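Local coordinates for 16L protein (Yaba-like disease virus, PDB 6TQP), which probably blocks apoptosis of the infected host cell, acting as a poxviral Bcl-2-like protein that holds a bound peptide, at residues A[35-38]-A[39-42]; A[57-60]-A[61-65]; A[71-75]-A[76-80]. One frame throughout, in Å; residues are numbered along the deposited sequence.

Contact 1 (A[35-38]-A[39-42]); sequences MLSC and YENK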
ATOM      1  N   MET A  35       5.975   6.300 -16.861  1.00 44.61           N
ATOM      2  CA  MET A  35       4.956   5.331 -17.229  1.00 38.73           C
ATOM      3  C   MET A  35       5.472   3.929 -16.921  1.00 42.82           C
ATOM      4  O   MET A  35       6.585   3.744 -16.426  1.00 41.19           O
ATOM      5  CB  MET A  35       4.567   5.490 -18.701  1.00 45.55           C
ATOM      6  CG  MET A  35       3.932   6.852 -19.034  1.00 42.52           C
ATOM      7  SD  MET A  35       2.386   7.165 -18.154  1.00 49.28           S
ATOM      8  CE  MET A  35       1.290   5.941 -18.882  1.00 52.07           C
ATOM      9  N   LEU A  36       4.651   2.922 -17.191  1.00 35.61           N
ATOM     10  CA  LEU A  36       4.977   1.557 -16.809  1.00 35.69           C
ATOM     11  C   LEU A  36       5.339   0.721 -18.029  1.00 36.13           C
ATOM     12  O   LEU A  36       4.878   0.976 -19.147  1.00 32.92           O
ATOM     13  CB  LEU A  36       3.811   0.901 -16.057  1.00 29.10           C
ATOM     14  CG  LEU A  36       3.384   1.586 -14.758  1.00 33.72           C
ATOM     15  CD1 LEU A  36       2.218   0.851 -14.135  1.00 31.43           C
ATOM     16  CD2 LEU A  36       4.542   1.687 -13.768  1.00 33.33           C
ATOM     17  N   SER A  37       6.173  -0.286 -17.789  1.00 33.71           N
ATOM     18  CA  SER A  37       6.454  -1.296 -18.786  1.00 31.86           C
ATOM     19  C   SER A  37       5.232  -2.179 -18.998  1.00 31.66           C
ATOM     20  O   SER A  37       4.255  -2.125 -18.254  1.00 30.64           O
ATOM     21  CB  SER A  37       7.617  -2.174 -18.345  1.00 31.55           C
ATOM     22  OG  SER A  37       7.230  -2.898 -17.187  1.00 31.60           O
ATOM     23  N   CYS A  38       5.315  -3.031 -20.021  1.00 32.86           N
ATOM     24  CA  CYS A  38       4.247  -3.990 -20.294  1.00 33.09           C
ATOM     25  C   CYS A  38       3.995  -4.881 -19.086  1.00 35.95           C
ATOM     26  O   CYS A  38       2.846  -5.123 -18.694  1.00 31.19           O
ATOM     27  CB  CYS A  38       4.621  -4.842 -21.502  1.00 34.79           C
ATOM     28  SG  CYS A  38       3.466  -6.148 -21.848  1.00 36.57           S
ATOM     29  N   TYR A  39       5.068  -5.385 -18.486  1.00 31.03           N
ATOM     30  CA  TYR A  39       4.920  -6.298 -17.359  1.00 29.92           C
ATOM     31  C   TYR A  39       4.369  -5.567 -16.143  1.00 28.42           C
ATOM     32  O   TYR A  39       3.458  -6.057 -15.463  1.00 30.38           O
ATOM     33  CB  TYR A  39       6.263  -6.949 -17.043  1.00 43.48           C
ATOM     34  CG  TYR A  39       6.182  -7.918 -15.889  1.00 32.19           C
ATOM     35  CD1 TYR A  39       5.494  -9.118 -16.019  1.00 39.69           C
ATOM     36  CD2 TYR A  39       6.782  -7.630 -14.677  1.00 36.89           C
ATOM     37  CE1 TYR A  39       5.417 -10.005 -14.972  1.00 56.75           C
ATOM     38  CE2 TYR A  39       6.717  -8.516 -13.628  1.00 37.09           C
ATOM     39  CZ  TYR A  39       6.026  -9.697 -13.781  1.00 49.54           C
ATOM     40  OH  TYR A  39       5.947 -10.577 -12.735  1.00 44.53           O
ATOM     41  N   GLU A  40       4.901  -4.376 -15.864  1.00 28.47           N
ATOM     42  CA  GLU A  40       4.402  -3.596 -14.737  1.00 29.80           C
ATOM     43  C   GLU A  40       2.932  -3.246 -14.925  1.00 26.86           C
ATOM     44  O   GLU A  40       2.150  -3.279 -13.969  1.00 31.63           O
ATOM     45  CB  GLU A  40       5.251  -2.330 -14.566  1.00 31.63           C
ATOM     46  CG  GLU A  40       6.681  -2.605 -14.158  1.00 33.45           C
ATOM     47  CD  GLU A  40       7.612  -1.447 -14.444  1.00 36.58           C
ATOM     48  OE1 GLU A  40       7.174  -0.441 -15.064  1.00 30.15           O
ATOM     49  OE2 GLU A  40       8.798  -1.562 -14.068  1.00 31.08           O
ATOM     50  N   ASN A  41       2.527  -2.926 -16.161  1.00 28.69           N
ATOM     51  CA  ASN A  41       1.134  -2.580 -16.398  1.00 28.64           C
ATOM     52  C   ASN A  41       0.219  -3.760 -16.093  1.00 31.57           C
ATOM     53  O   ASN A  41      -0.894  -3.579 -15.583  1.00 30.98           O
ATOM     54  CB  ASN A  41       0.954  -2.104 -17.840  1.00 30.42           C
ATOM     55  CG  ASN A  41      -0.442  -1.633 -18.113  1.00 31.26           C
ATOM     56  OD1 ASN A  41      -0.879  -0.626 -17.575  1.00 30.98           O
ATOM     57  ND2 ASN A  41      -1.153  -2.358 -18.956  1.00 32.55           N
ATOM     58  N   LYS A  42       0.675  -4.979 -16.386  1.00 31.89           N
ATOM     59  CA  LYS A  42      -0.113  -6.156 -16.035  1.00 34.54           C
ATOM     60  C   LYS A  42      -0.300  -6.248 -14.527  1.00 28.33           C
ATOM     61  O   LYS A  42      -1.407  -6.505 -14.040  1.00 30.07           O
ATOM     62  CB  LYS A  42       0.563  -7.418 -16.568  1.00 36.83           C
ATOM     63  CG  LYS A  42       0.449  -7.588 -18.074  1.00 41.70           C
ATOM     64  CD  LYS A  42       1.305  -8.753 -18.553  1.00 42.11           C
ATOM     65  CE  LYS A  42       1.165  -8.984 -20.051  1.00 45.20           C
ATOM     66  NZ  LYS A  42      -0.200  -9.486 -20.400  1.00 47.43           N
TER
HETATM   67  O   HOH W   1       0.667  -4.314 -20.237  1.00 33.54           O

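Contact 2 (A[57-60]-A[61-65]); sequences KYKP and NLSYI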
ATOM      1  N   LYS A  57     -14.587  -2.286   0.825  1.00 42.31           N
ATOM      2  CA  LYS A  57     -15.087  -3.131   1.892  1.00 32.09           C
ATOM      3  C   LYS A  57     -14.661  -2.654   3.275  1.00 31.74           C
ATOM      4  O   LYS A  57     -15.417  -2.833   4.239  1.00 36.10           O
ATOM      5  CB  LYS A  57     -14.608  -4.566   1.656  1.00 39.19           C
ATOM      6  CG  LYS A  57     -15.197  -5.580   2.598  1.00 38.18           C
ATOM      7  CD  LYS A  57     -14.938  -6.998   2.090  1.00 58.72           C
ATOM      8  CE  LYS A  57     -15.532  -8.053   3.029  1.00 61.10           C
ATOM      9  NZ  LYS A  57     -15.410  -9.435   2.485  1.00 71.65           N
ATOM     10  N   TYR A  58     -13.483  -2.032   3.381  1.00 30.11           N
ATOM     11  CA  TYR A  58     -12.834  -1.730   4.656  1.00 33.42           C
ATOM     12  C   TYR A  58     -12.555  -0.236   4.830  1.00 32.35           C
ATOM     13  O   TYR A  58     -11.655   0.157   5.574  1.00 31.38           O
ATOM     14  CB  TYR A  58     -11.542  -2.542   4.773  1.00 33.83           C
ATOM     15  CG  TYR A  58     -11.829  -4.015   4.961  1.00 30.57           C
ATOM     16  CD1 TYR A  58     -12.337  -4.487   6.161  1.00 37.91           C
ATOM     17  CD2 TYR A  58     -11.617  -4.926   3.936  1.00 33.48           C
ATOM     18  CE1 TYR A  58     -12.615  -5.825   6.341  1.00 38.30           C
ATOM     19  CE2 TYR A  58     -11.903  -6.263   4.104  1.00 34.35           C
ATOM     20  CZ  TYR A  58     -12.401  -6.709   5.314  1.00 35.88           C
ATOM     21  OH  TYR A  58     -12.691  -8.040   5.518  1.00 44.24           O
ATOM     22  N   LYS A  59     -13.314   0.621   4.154  1.00 38.01           N
ATOM     23  CA  LYS A  59     -13.108   2.057   4.316  1.00 36.08           C
ATOM     24  C   LYS A  59     -13.145   2.497   5.774  1.00 33.40           C
ATOM     25  O   LYS A  59     -12.258   3.262   6.180  1.00 36.14           O
ATOM     26  CB  LYS A  59     -14.150   2.823   3.488  1.00 35.73           C
ATOM     27  CG  LYS A  59     -13.844   4.307   3.338  1.00 50.79           C
ATOM     28  CD  LYS A  59     -14.799   4.964   2.333  1.00 56.11           C
ATOM     29  CE  LYS A  59     -14.481   6.441   2.132  1.00 83.23           C
ATOM     30  NZ  LYS A  59     -14.620   7.215   3.394  1.00 98.46           N
ATOM     31  N   PRO A  60     -14.109   2.071   6.603  1.00 36.31           N
ATOM     32  CA  PRO A  60     -14.087   2.509   8.010  1.00 36.76           C
ATOM     33  C   PRO A  60     -12.843   2.047   8.743  1.00 33.67           C
ATOM     34  O   PRO A  60     -12.318   2.764   9.607  1.00 32.41           O
ATOM     35  CB  PRO A  60     -15.355   1.875   8.599  1.00 35.00           C
ATOM     36  CG  PRO A  60     -16.177   1.463   7.438  1.00 37.41           C
ATOM     37  CD  PRO A  60     -15.229   1.153   6.339  1.00 35.83           C
ATOM     38  N   ASN A  61     -12.354   0.853   8.411  1.00 33.07           N
ATOM     39  CA  ASN A  61     -11.172   0.318   9.082  1.00 34.61           C
ATOM     40  C   ASN A  61      -9.935   1.117   8.708  1.00 35.72           C
ATOM     41  O   ASN A  61      -9.087   1.414   9.563  1.00 31.73           O
ATOM     42  CB  ASN A  61     -10.995  -1.151   8.707  1.00 33.39           C
ATOM     43  CG  ASN A  61     -12.247  -1.950   8.919  1.00 36.50           C
ATOM     44  OD1 ASN A  61     -13.192  -1.893   8.114  1.00 31.91           O
ATOM     45  ND2 ASN A  61     -12.280  -2.698  10.009  1.00 37.58           N
ATOM     46  N   LEU A  62      -9.809   1.463   7.426  1.00 28.87           N
ATOM     47  CA  LEU A  62      -8.698   2.292   6.987  1.00 25.43           C
ATOM     48  C   LEU A  62      -8.804   3.704   7.545  1.00 29.16           C
ATOM     49  O   LEU A  62      -7.791   4.294   7.939  1.00 34.42           O
ATOM     50  CB  LEU A  62      -8.657   2.338   5.458  1.00 34.58           C
ATOM     51  CG  LEU A  62      -8.364   1.011   4.755  1.00 29.46           C
ATOM     52  CD1 LEU A  62      -8.602   1.127   3.253  1.00 34.11           C
ATOM     53  CD2 LEU A  62      -6.947   0.544   4.996  1.00 28.36           C
ATOM     54  N   SER A  63     -10.012   4.274   7.563  1.00 31.85           N
ATOM     55  CA  SER A  63     -10.188   5.609   8.130  1.00 32.93           C
ATOM     56  C   SER A  63      -9.818   5.627   9.604  1.00 34.75           C
ATOM     57  O   SER A  63      -9.272   6.618  10.103  1.00 33.37           O
ATOM     58  CB  SER A  63     -11.631   6.089   7.958  1.00 35.62           C
ATOM     59  OG  SER A  63     -11.990   6.185   6.591  1.00 48.88           O
ATOM     60  N   TYR A  64     -10.131   4.545  10.319  1.00 36.58           N
ATOM     61  CA  TYR A  64      -9.748   4.438  11.723  1.00 29.11           C
ATOM     62  C   TYR A  64      -8.233   4.467  11.869  1.00 35.22           C
ATOM     63  O   TYR A  64      -7.688   5.198  12.702  1.00 34.19           O
ATOM     64  CB  TYR A  64     -10.341   3.158  12.305  1.00 33.62           C
ATOM     65  CG  TYR A  64      -9.768   2.717  13.640  1.00 31.44           C
ATOM     66  CD1 TYR A  64     -10.114   3.368  14.813  1.00 34.61           C
ATOM     67  CD2 TYR A  64      -8.921   1.628  13.721  1.00 31.97           C
ATOM     68  CE1 TYR A  64      -9.603   2.964  16.024  1.00 36.38           C
ATOM     69  CE2 TYR A  64      -8.405   1.215  14.926  1.00 37.67           C
ATOM     70  CZ  TYR A  64      -8.754   1.880  16.078  1.00 36.99           C
ATOM     71  OH  TYR A  64      -8.243   1.464  17.289  1.00 42.48           O
ATOM     72  N   ILE A  65      -7.531   3.692  11.045  1.00 30.08           N
ATOM     73  CA  ILE A  65      -6.073   3.706  11.077  1.00 27.67           C
ATOM     74  C   ILE A  65      -5.560   5.119  10.836  1.00 32.18           C
ATOM     75  O   ILE A  65      -4.675   5.614  11.546  1.00 31.77           O
ATOM     76  CB  ILE A  65      -5.516   2.718  10.040  1.00 27.21           C
ATOM     77  CG1 ILE A  65      -5.901   1.291  10.442  1.00 32.47           C
ATOM     78  CG2 ILE A  65      -3.992   2.871   9.902  1.00 27.12           C
ATOM     79  CD1 ILE A  65      -5.621   0.260   9.366  1.00 29.58           C
TER

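Contact 3 (A[71-75]-A[76-80]); sequences VDDTS and EENIK. With NA (sodium ion), chain C.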
ATOM      1  N   VAL A  71      -3.375  11.592  10.243  1.00 37.47           N
ATOM      2  CA  VAL A  71      -3.018  11.934   8.868  1.00 38.37           C
ATOM      3  C   VAL A  71      -3.330  13.378   8.530  1.00 37.84           C
ATOM      4  O   VAL A  71      -2.889  13.870   7.484  1.00 43.69           O
ATOM      5  CB  VAL A  71      -3.739  11.023   7.861  1.00 42.94           C
ATOM      6  CG1 VAL A  71      -3.332   9.580   8.080  1.00 42.64           C
ATOM      7  CG2 VAL A  71      -5.256  11.229   7.954  1.00 42.29           C
ATOM      8  N   ASP A  72      -4.117  14.063   9.352  1.00 46.93           N
ATOM      9  CA  ASP A  72      -4.344  15.479   9.100  1.00 51.66           C
ATOM     10  C   ASP A  72      -3.083  16.301   9.343  1.00 56.34           C
ATOM     11  O   ASP A  72      -2.977  17.417   8.829  1.00 58.99           O
ATOM     12  CB  ASP A  72      -5.499  15.985   9.966  1.00 55.74           C
ATOM     13  CG  ASP A  72      -5.185  15.937  11.452  1.00 84.52           C
ATOM     14  OD1 ASP A  72      -4.754  16.974  12.002  1.00108.17           O
ATOM     15  OD2 ASP A  72      -5.357  14.863  12.067  1.00 93.64           O
ATOM     16  N   ASP A  73      -2.119  15.765  10.091  1.00 59.86           N
ATOM     17  CA  ASP A  73      -0.874  16.465  10.395  1.00 63.44           C
ATOM     18  C   ASP A  73       0.152  16.101   9.327  1.00 59.98           C
ATOM     19  O   ASP A  73       0.674  14.983   9.321  1.00 40.56           O
ATOM     20  CB  ASP A  73      -0.392  16.086  11.795  1.00 52.33           C
ATOM     21  CG  ASP A  73       0.916  16.758  12.178  1.00 51.50           C
ATOM     22  OD1 ASP A  73       1.585  17.340  11.303  1.00 47.70           O
ATOM     23  OD2 ASP A  73       1.275  16.703  13.370  1.00 44.91           O
ATOM     24  N   THR A  74       0.438  17.037   8.418  1.00 45.67           N
ATOM     25  CA  THR A  74       1.355  16.782   7.313  1.00 43.40           C
ATOM     26  C   THR A  74       2.761  17.295   7.586  1.00 45.39           C
ATOM     27  O   THR A  74       3.565  17.396   6.652  1.00 44.34           O
ATOM     28  CB  THR A  74       0.830  17.406   6.014  1.00 48.95           C
ATOM     29  OG1 THR A  74       0.606  18.809   6.204  1.00 48.05           O
ATOM     30  CG2 THR A  74      -0.458  16.729   5.579  1.00 49.64           C
ATOM     31  N   SER A  75       3.078  17.628   8.833  1.00 42.22           N
ATOM     32  CA  SER A  75       4.427  18.064   9.150  1.00 59.80           C
ATOM     33  C   SER A  75       5.423  16.953   8.834  1.00 41.24           C
ATOM     34  O   SER A  75       5.083  15.764   8.808  1.00 38.78           O
ATOM     35  CB  SER A  75       4.530  18.448  10.625  1.00 58.70           C
ATOM     36  OG  SER A  75       4.326  17.306  11.436  1.00 42.63           O
ATOM     37  N   GLU A  76       6.678  17.349   8.606  1.00 42.89           N
ATOM     38  CA  GLU A  76       7.720  16.359   8.342  1.00 52.63           C
ATOM     39  C   GLU A  76       7.851  15.377   9.501  1.00 41.92           C
ATOM     40  O   GLU A  76       8.038  14.173   9.287  1.00 49.84           O
ATOM     41  CB  GLU A  76       9.057  17.056   8.072  1.00 56.69           C
ATOM     42  CG  GLU A  76      10.178  16.094   7.697  1.00 63.11           C
ATOM     43  CD  GLU A  76      11.411  16.804   7.183  1.00 63.11           C
ATOM     44  OE1 GLU A  76      11.533  18.028   7.406  1.00 60.22           O
ATOM     45  OE2 GLU A  76      12.255  16.133   6.551  1.00 77.21           O
ATOM     46  N   GLU A  77       7.724  15.867  10.739  1.00 43.18           N
ATOM     47  CA  GLU A  77       7.876  15.004  11.910  1.00 42.88           C
ATOM     48  C   GLU A  77       6.780  13.950  11.965  1.00 42.75           C
ATOM     49  O   GLU A  77       7.047  12.778  12.267  1.00 45.44           O
ATOM     50  CB  GLU A  77       7.859  15.834  13.196  1.00 48.27           C
ATOM     51  CG  GLU A  77       8.845  17.004  13.231  1.00 96.24           C
ATOM     52  CD  GLU A  77       8.260  18.301  12.685  1.00106.03           C
ATOM     53  OE1 GLU A  77       8.066  18.404  11.455  1.00 97.41           O
ATOM     54  OE2 GLU A  77       7.992  19.219  13.490  1.00100.88           O
ATOM     55  N   ASN A  78       5.537  14.344  11.685  1.00 42.59           N
ATOM     56  CA  ASN A  78       4.456  13.372  11.753  1.00 43.70           C
ATOM     57  C   ASN A  78       4.436  12.452  10.545  1.00 40.15           C
ATOM     58  O   ASN A  78       4.047  11.283  10.673  1.00 35.44           O
ATOM     59  CB  ASN A  78       3.106  14.067  11.887  1.00 42.62           C
ATOM     60  CG  ASN A  78       1.993  13.082  12.152  1.00 42.75           C
ATOM     61  OD1 ASN A  78       2.010  12.374  13.157  1.00 43.72           O
ATOM     62  ND2 ASN A  78       1.031  13.013  11.241  1.00 37.53           N
ATOM     63  N   ILE A  79       4.849  12.937   9.371  1.00 42.58           N
ATOM     64  CA  ILE A  79       4.949  12.050   8.214  1.00 37.60           C
ATOM     65  C   ILE A  79       5.992  10.964   8.467  1.00 34.82           C
ATOM     66  O   ILE A  79       5.802   9.795   8.103  1.00 32.90           O
ATOM     67  CB  ILE A  79       5.263  12.856   6.941  1.00 46.59           C
ATOM     68  CG1 ILE A  79       4.003  13.591   6.472  1.00 64.30           C
ATOM     69  CG2 ILE A  79       5.787  11.935   5.845  1.00 35.98           C
ATOM     70  CD1 ILE A  79       4.247  14.603   5.385  1.00100.56           C
ATOM     71  N   LYS A  80       7.120  11.336   9.073  1.00 45.42           N
ATOM     72  CA  LYS A  80       8.117  10.336   9.443  1.00 40.48           C
ATOM     73  C   LYS A  80       7.520   9.327  10.415  1.00 44.09           C
ATOM     74  O   LYS A  80       7.747   8.118  10.296  1.00 40.25           O
ATOM     75  CB  LYS A  80       9.333  11.033  10.059  1.00 60.18           C
ATOM     76  CG  LYS A  80      10.644  10.280   9.934  1.00 96.87           C
ATOM     77  CD  LYS A  80      10.966   9.522  11.201  1.00103.86           C
ATOM     78  CE  LYS A  80      12.290   8.788  11.076  1.00103.77           C
ATOM     79  NZ  LYS A  80      12.571   7.931  12.259  1.00 93.23           N
TER
HETATM   80 NA    NA C 201      10.893  20.081   8.483  1.00 82.58          NA

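Contact 1 (A[35-38]-A[39-42])
Ser37 and Glu40 show how two residues can serve each other's backbone at the start of a helix. Ser37 OG sits over the first turn, where Glu40 N donates to it over 3.1 Å. In return the Glu40 side chain folds back along the turn. Its CG lies anti to the carbonyl carbon (chi1 -66°), and the extended chain beyond carries the carboxylate to the Ser37 amide. Ser37 N reaches Glu40 OE1 at 2.9 Å in a nearly straight bond, 170° at the hydrogen, although the donor stands 45° above the carboxylate plane. OE2 takes a hydrogen bond from Asn18 ND2 of helix 12-27; held at both oxygens, the carboxylate has little freedom to rotate. Leu36 lies across the glutamate chain, its CD2 3.6 Å from Glu40 OE1, and also packs on Phe22.

On the exposed side a water bridges the turn, donating to Cys38 O and accepting from Asn41 ND2, while the Lys42 chain passes the same carbonyl with CG at 3.5 Å from Cys38 O. The Tyr39 side chain packs on Phe12 and Ser15 of helix 12-27. The reciprocal Ser37-Glu40 pair is a capping box, closing the N-terminus of helix 38-68 in a Bcl-2-like helical bundle.

Contact 2 (A[57-60]-A[61-65])
Lys59 O is gripped twice by Ser63, once by the backbone and once by the side chain. Ser63 N donates to Lys59 O over 2.8 Å, close to the direction in which the carbonyl points, whereas Ser63 OG donates to Lys59 O at 3.0 Å from 44° above the carbonyl plane. The hydroxyl gets there because OG lies anti to the carbonyl carbon of its own residue (chi1 -62°), which swings it back along the helix.

The setting is a proline kink within helix 38-68. Pro60 has no N-H to give to the preceding turn, and the helix bends there. Beyond the kink the bonding resumes: Leu62 N meets Tyr58 O, and Tyr64 N reaches Pro60 O at 2.9 Å, tilted out of the carbonyl plane.

Tyr58 and Asn61 form the side turned to the bound peptide. The Asn61 amide meets the Tyr58 ring at its edge, CG and OD1 near the ring plane, with the two planes 72° apart. The aliphatic part of Lys57 takes one face instead, with CG offset toward the rim. Tyr58 OH bonds an acidic side chain of the bound peptide and Asn61 ND2 a polar one, while Lys57 NZ pairs, outside this contact, with an acidic side chain of the peptide in a salt bridge. This is consistent with the ligand-binding groove of Bcl-2 proteins. On another side Leu62 and Ser63 pack on Met108 of helix 96-113. At the ring edge Asn61 OD1 sits 3.4 Å from Tyr58 CD1.

Contact 3 (A[71-75]-A[76-80])
Asp73 and Asn78 lie against each other at the tight heart of a helix start that combines an Asx turn with a serine N-cap. Their flat ends are stacked, carboxylate and amide planes 20° apart, with Asp73 CG 3.8 Å from Asn78 CG. Asn78 is buried, and its CG stands opposite its backbone N (chi1 -172°), which sends the amide back over the loop. There Asn78 ND2 donates to Asp73 O over 2.8 Å, with that oxygen near the amide plane, so the bond also sets the rotation of the amide.

Asp73 OD1 in turn holds two donors of one residue. Ser75 N reaches it at 2.9 Å, nearly in line with the C-O bond, and closes the Asx turn; Ser75 OG donates to Asp73 OD1 at 2.7 Å from the syn side but clearly out of the carboxylate plane. Having given its proton there, Ser75 OG accepts from Asn78 N over 3.2 Å, capping helix 76-92. No capping box forms: the Ser75 amide is taken by Asp73 OD1 of the preceding loop. One turn on from the cap, Ile79 N bonds Ser75 O, and the Ile79 side chain packs on Pro121, Met122 and Leu125 of helix 120-134.

The solvent side is much looser. Glu77 bends at chi2 (90°), which brings its carboxylate nearer the cap, where OE1 touches Ser75 CB at 3.6 Å but makes no hydrogen bond to the loop. Lys80 leads off to Asp84, with which it forms a salt bridge. Glu76 extends outward from the first turn, and its OE1 binds a sodium ion at 2.4 Å.

In the fold
Two helix starts and one helix interior are compared here. Contact 1 is a surface contact at the beginning of helix 38-68, and contact 2 lies further along the same helix, their centres 29 Å apart on opposite sides of the chain's centre. Contact 3, at the start of helix 76-92, comes within about 5 Å of contact 2 between nearest atoms without touching it. Both starts use a serine N-cap, but the answering carboxylate comes from inside the helix in contact 1 and from the preceding loop in contact 3. Contact 2, partly buried like contact 3, instead carries the helix on past a proline kink and offers polar groups to the bound peptide.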